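Local coordinates for protein galactan 1,3-beta-galactosidase (Phanerochaete chrysosporium, PDB 7BYS) that probably hydrolyses beta-1,3-galactan from its chain end, pairing a glycoside hydrolase family 43 domain with a carbohydrate-binding module that holds calcium, at residues Val369-Asn374 against Val397-Asn402; Tyr32-Asp37 against Pro83-Asn88. All blocks are in the same frame, centred on the assembly; numbering follows the deposited sequence.

Contact 1 (Val369-Asn374 against Val397-Asn402); sequences VTVSVN and VKLNLN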
# COMPACT_ATOMS: atom_id res chain seq x y z
N VAL A 369 -15.78 -13.33 7.10
CA VAL A 369 -16.70 -13.32 8.23
C VAL A 369 -17.95 -12.57 7.81
O VAL A 369 -17.87 -11.52 7.16
CB VAL A 369 -16.04 -12.73 9.50
CG1 VAL A 369 -15.72 -11.24 9.33
CG2 VAL A 369 -16.94 -12.98 10.74
N THR A 370 -19.11 -13.11 8.16
CA THR A 370 -20.36 -12.39 7.96
C THR A 370 -20.57 -11.41 9.10
O THR A 370 -20.27 -11.70 10.27
CB THR A 370 -21.55 -13.36 7.93
OG1 THR A 370 -21.62 -14.05 9.18
CG2 THR A 370 -21.42 -14.36 6.79
N VAL A 371 -21.11 -10.23 8.77
CA VAL A 371 -21.34 -9.16 9.73
C VAL A 371 -22.78 -8.67 9.54
O VAL A 371 -23.16 -8.26 8.43
CB VAL A 371 -20.35 -7.99 9.56
CG1 VAL A 371 -20.59 -6.93 10.61
CG2 VAL A 371 -18.90 -8.49 9.63
N SER A 372 -23.56 -8.70 10.61
CA SER A 372 -24.96 -8.29 10.59
C SER A 372 -25.18 -7.29 11.71
O SER A 372 -24.81 -7.54 12.86
CB SER A 372 -25.85 -9.51 10.80
OG SER A 372 -27.16 -9.14 11.20
N VAL A 373 -25.79 -6.15 11.39
CA VAL A 373 -26.04 -5.10 12.36
C VAL A 373 -27.51 -5.12 12.72
O VAL A 373 -28.37 -5.00 11.84
CB VAL A 373 -25.64 -3.72 11.82
CG1 VAL A 373 -25.89 -2.64 12.87
CG2 VAL A 373 -24.17 -3.72 11.39
N ASN A 374 -27.80 -5.24 14.02
CA ASN A 374 -29.18 -5.21 14.52
C ASN A 374 -30.08 -6.18 13.76
O ASN A 374 -31.24 -5.88 13.45
CB ASN A 374 -29.73 -3.78 14.50
CG ASN A 374 -28.91 -2.84 15.35
OD1 ASN A 374 -28.51 -3.18 16.46
ND2 ASN A 374 -28.65 -1.65 14.83
N VAL A 397 -14.80 -2.26 7.83
CA VAL A 397 -16.13 -2.38 7.23
C VAL A 397 -16.96 -1.18 7.66
O VAL A 397 -16.89 -0.75 8.81
CB VAL A 397 -16.80 -3.74 7.57
CG1 VAL A 397 -17.05 -3.88 9.07
CG2 VAL A 397 -18.10 -3.91 6.78
N LYS A 398 -17.71 -0.62 6.71
CA LYS A 398 -18.54 0.55 6.97
C LYS A 398 -19.95 0.09 7.32
O LYS A 398 -20.62 -0.55 6.50
CB LYS A 398 -18.58 1.47 5.75
CG LYS A 398 -18.95 2.91 6.09
CD LYS A 398 -18.61 3.86 4.94
CE LYS A 398 -19.31 3.42 3.66
NZ LYS A 398 -18.37 3.35 2.51
N LEU A 399 -20.40 0.39 8.54
CA LEU A 399 -21.67 -0.10 9.05
C LEU A 399 -22.61 1.05 9.37
O LEU A 399 -22.20 2.06 9.93
CB LEU A 399 -21.46 -0.94 10.32
CG LEU A 399 -20.57 -2.18 10.16
CD1 LEU A 399 -20.44 -2.92 11.47
CD2 LEU A 399 -21.11 -3.10 9.08
N ASN A 400 -23.89 0.86 9.03
CA ASN A 400 -24.94 1.82 9.38
C ASN A 400 -25.48 1.46 10.76
O ASN A 400 -26.07 0.39 10.94
CB ASN A 400 -26.06 1.79 8.35
CG ASN A 400 -25.70 2.53 7.08
OD1 ASN A 400 -24.98 3.53 7.11
ND2 ASN A 400 -26.18 2.03 5.94
N LEU A 401 -25.29 2.35 11.72
CA LEU A 401 -25.71 2.15 13.10
C LEU A 401 -26.83 3.11 13.45
O LEU A 401 -27.07 4.10 12.75
CB LEU A 401 -24.54 2.37 14.07
CG LEU A 401 -23.26 1.57 13.80
CD1 LEU A 401 -22.16 1.97 14.76
CD2 LEU A 401 -23.57 0.08 13.94
N ASN A 402 -27.54 2.80 14.53
CA ASN A 402 -28.61 3.66 15.03
C ASN A 402 -28.12 4.45 16.23
O ASN A 402 -27.18 4.06 16.92
CB ASN A 402 -29.83 2.83 15.43
CG ASN A 402 -30.44 2.09 14.27
OD1 ASN A 402 -30.43 2.57 13.14
ND2 ASN A 402 -30.98 0.91 14.54
O HOH W 1 -28.88 -0.75 12.32
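The side-chain amides of Asn374 and Asn402 lie almost parallel, their planes 14° apart, but offset, so that the two nitrogens are the atoms that come closest. Asn374 ND2 and Asn402 ND2 stand 3.5 Å apart; both are donors, hence this is a contact without a bond. The Asn402 nitrogen sits well out of the plane of the Asn374 amide. Asn374 is tied down by other partners: its ND2 donates to a water at 2.7 Å and to Asn406 OD1, while its OD1 receives Ser407 N. The same water makes a weak bond of 3.3 Å to Asn400 O, a loose bridge between the segments. Asn406 OD1 also accepts Asn402 N, a second link between the two strand ends.

Beyond the amides the contact is apolar and centres on Val373, whose two methyls fork over Leu399 and Leu401. With CG1 anti to the backbone N (chi1 -179°), that methyl reaches Leu401 CD2 at 3.7 Å and lies 3.6 Å from Asn400 O. Val373 CG2 packs instead on Leu399, 3.8 Å from Leu399 CD1. Two residues back along the strand, on the same face, Val371 crosses Leu399 at about a right angle, its CG1 4.1 Å from Leu399 CD1, a lighter touch.

The axes of 369-373 and 397-402 run 21° apart, 8.2 Å at closest approach, spacing that fits two sheets packed face to face, as in the beta-sandwich of carbohydrate-binding modules. Strand 392-402 is an outermost strand of its sheet, beside 352-360, where Leu399 also touches Val355. Strand 367-373 lies between 405-410 and 379-383 in the other sheet; there Val371 meets Ile408, Phe410 and Val381.

Contact 2 (Tyr32-Asp37 against Pro83-Asn88); sequences YWFGED and PKVIFN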
# COMPACT_ATOMS: atom_id res chain seq x y z
N TYR A 32 -0.99 13.92 -8.52
CA TYR A 32 -1.23 12.93 -9.56
C TYR A 32 -0.80 11.58 -9.03
O TYR A 32 0.34 11.42 -8.57
CB TYR A 32 -0.45 13.28 -10.84
CG TYR A 32 -0.93 14.57 -11.46
CD1 TYR A 32 -0.53 15.80 -10.95
CD2 TYR A 32 -1.80 14.54 -12.54
CE1 TYR A 32 -1.00 16.99 -11.51
CE2 TYR A 32 -2.27 15.73 -13.10
CZ TYR A 32 -1.87 16.93 -12.57
OH TYR A 32 -2.33 18.11 -13.13
N TRP A 33 -1.71 10.62 -9.07
CA TRP A 33 -1.45 9.24 -8.66
C TRP A 33 -1.44 8.39 -9.92
O TRP A 33 -2.47 8.26 -10.59
CB TRP A 33 -2.53 8.82 -7.66
CG TRP A 33 -2.41 7.42 -7.13
CD1 TRP A 33 -1.47 6.47 -7.43
CD2 TRP A 33 -3.30 6.80 -6.18
NE1 TRP A 33 -1.72 5.31 -6.73
CE2 TRP A 33 -2.84 5.49 -5.96
CE3 TRP A 33 -4.45 7.24 -5.50
CZ2 TRP A 33 -3.48 4.61 -5.08
CZ3 TRP A 33 -5.09 6.37 -4.64
CH2 TRP A 33 -4.61 5.06 -4.43
N PHE A 34 -0.26 7.87 -10.27
CA PHE A 34 -0.10 6.93 -11.37
C PHE A 34 0.02 5.53 -10.80
O PHE A 34 0.61 5.33 -9.74
CB PHE A 34 1.19 7.23 -12.14
CG PHE A 34 1.25 8.61 -12.71
CD1 PHE A 34 1.78 9.65 -11.98
CD2 PHE A 34 0.78 8.85 -13.98
CE1 PHE A 34 1.83 10.94 -12.50
CE2 PHE A 34 0.83 10.14 -14.51
CZ PHE A 34 1.34 11.18 -13.77
N GLY A 35 -0.50 4.55 -11.52
CA GLY A 35 -0.35 3.20 -11.02
C GLY A 35 -0.73 2.19 -12.07
O GLY A 35 -1.12 2.52 -13.19
N GLU A 36 -0.61 0.92 -11.68
CA GLU A 36 -0.99 -0.20 -12.54
C GLU A 36 -2.50 -0.41 -12.49
O GLU A 36 -3.08 -0.57 -11.41
CB GLU A 36 -0.29 -1.47 -12.05
CG GLU A 36 1.21 -1.33 -11.88
CD GLU A 36 1.76 -2.26 -10.82
OE1 GLU A 36 1.03 -3.17 -10.37
OE2 GLU A 36 2.91 -2.08 -10.41
N ASP A 37 -3.13 -0.44 -13.67
CA ASP A 37 -4.55 -0.79 -13.75
C ASP A 37 -4.64 -2.31 -13.79
O ASP A 37 -4.20 -2.94 -14.74
CB ASP A 37 -5.16 -0.17 -15.01
CG ASP A 37 -6.65 -0.43 -15.14
OD1 ASP A 37 -7.19 -1.32 -14.46
OD2 ASP A 37 -7.30 0.27 -15.95
N PRO A 83 5.03 2.43 -11.92
CA PRO A 83 5.34 3.67 -12.63
C PRO A 83 5.68 4.79 -11.66
O PRO A 83 5.19 4.85 -10.53
CB PRO A 83 4.03 3.98 -13.37
CG PRO A 83 2.96 3.40 -12.47
CD PRO A 83 3.58 2.12 -11.95
N LYS A 84 6.55 5.70 -12.12
CA LYS A 84 6.99 6.86 -11.35
C LYS A 84 7.14 7.99 -12.36
O LYS A 84 7.56 7.74 -13.49
CB LYS A 84 8.36 6.59 -10.68
CG LYS A 84 8.41 5.35 -9.77
CD LYS A 84 7.68 5.56 -8.45
CE LYS A 84 7.46 4.22 -7.74
NZ LYS A 84 6.16 3.55 -8.14
N VAL A 85 6.75 9.21 -11.99
CA VAL A 85 6.81 10.34 -12.90
C VAL A 85 7.43 11.54 -12.19
O VAL A 85 7.04 11.88 -11.07
CB VAL A 85 5.42 10.73 -13.45
CG1 VAL A 85 5.54 11.91 -14.42
CG2 VAL A 85 4.75 9.56 -14.15
N ILE A 86 8.41 12.15 -12.84
CA ILE A 86 9.01 13.39 -12.37
C ILE A 86 9.03 14.42 -13.50
O ILE A 86 9.06 14.07 -14.68
CB ILE A 86 10.42 13.20 -11.76
CG1 ILE A 86 11.37 12.55 -12.77
CG2 ILE A 86 10.36 12.38 -10.47
CD1 ILE A 86 12.79 12.45 -12.26
N PHE A 87 9.03 15.70 -13.13
CA PHE A 87 9.03 16.78 -14.10
C PHE A 87 10.45 17.27 -14.33
O PHE A 87 11.17 17.59 -13.38
CB PHE A 87 8.15 17.94 -13.63
CG PHE A 87 8.10 19.10 -14.59
CD1 PHE A 87 7.46 18.97 -15.82
CD2 PHE A 87 8.69 20.31 -14.27
CE1 PHE A 87 7.40 20.05 -16.71
CE2 PHE A 87 8.63 21.39 -15.15
CZ PHE A 87 7.99 21.25 -16.36
N ASN A 88 10.84 17.34 -15.60
CA ASN A 88 12.14 17.86 -16.00
C ASN A 88 11.99 19.33 -16.37
O ASN A 88 11.37 19.66 -17.39
CB ASN A 88 12.68 17.05 -17.17
CG ASN A 88 14.11 17.42 -17.50
OD1 ASN A 88 14.37 18.48 -18.06
ND2 ASN A 88 15.05 16.55 -17.14
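Val85 sits over one face of the Phe34 ring in a CH-pi contact: CG2 lies 3.6 Å from the ring centroid and only 9° off the normal, so the methyl is centred over the face. Phe34 CG is anti to its carbonyl carbon (chi1 -59°), which swings the ring beneath that methyl, and Val85 CB follows, 3.7 Å from Phe34 CE1. Were an alanine to stand here in place of the ring, Val85 CG2 is likely to lose the aromatic face it rests on, with a gap opened in this buried interface.

Apolar packing continues at Pro83, whose CG meets the backbone of Gly35: Pro83 CG is 3.6 Å from Gly35 CA. More loosely, Pro83 CD approaches Glu36 CG at 4.2 Å.

The polar bonds run alongside. Lys84 NZ donates to Pro83 O (2.9 Å) from 53° above the carbonyl plane, and also to Ala22 O. The Glu36 carboxylate is held by a salt bridge to Lys38 and by Arg82 N.

These strands belong to adjacent four-stranded sheets, consistent with neighbouring blades of the family 43 beta-propeller. Strand 30-36 runs between 22-27 and 48-53, where Phe34 also touches Leu25 and Cys50; strand 79-88 is an outermost strand of its sheet, paired with 93-101.

Contact 1 and contact 2 lie in different modules, on opposite sides of the chain's centre, with their centres 37 Å apart and their nearest atoms about 15 Å apart; they do not touch. Contact 2 joins two sheets of the catalytic domain beside the sugar site: the side chain of Glu36 is about 3 Å from that of Glu81 and about 4 Å from that of Arg82, both of which bind galactose in another structure of this protein. Contact 1 joins the two sheets of the binding module, with the Val371 side chain about 12 Å from that of Arg367, seen to bind beta-D-galactose in a structure of this protein. Both contacts join separate sheets mainly by apolar packing, with no direct hydrogen bond between the paired segments.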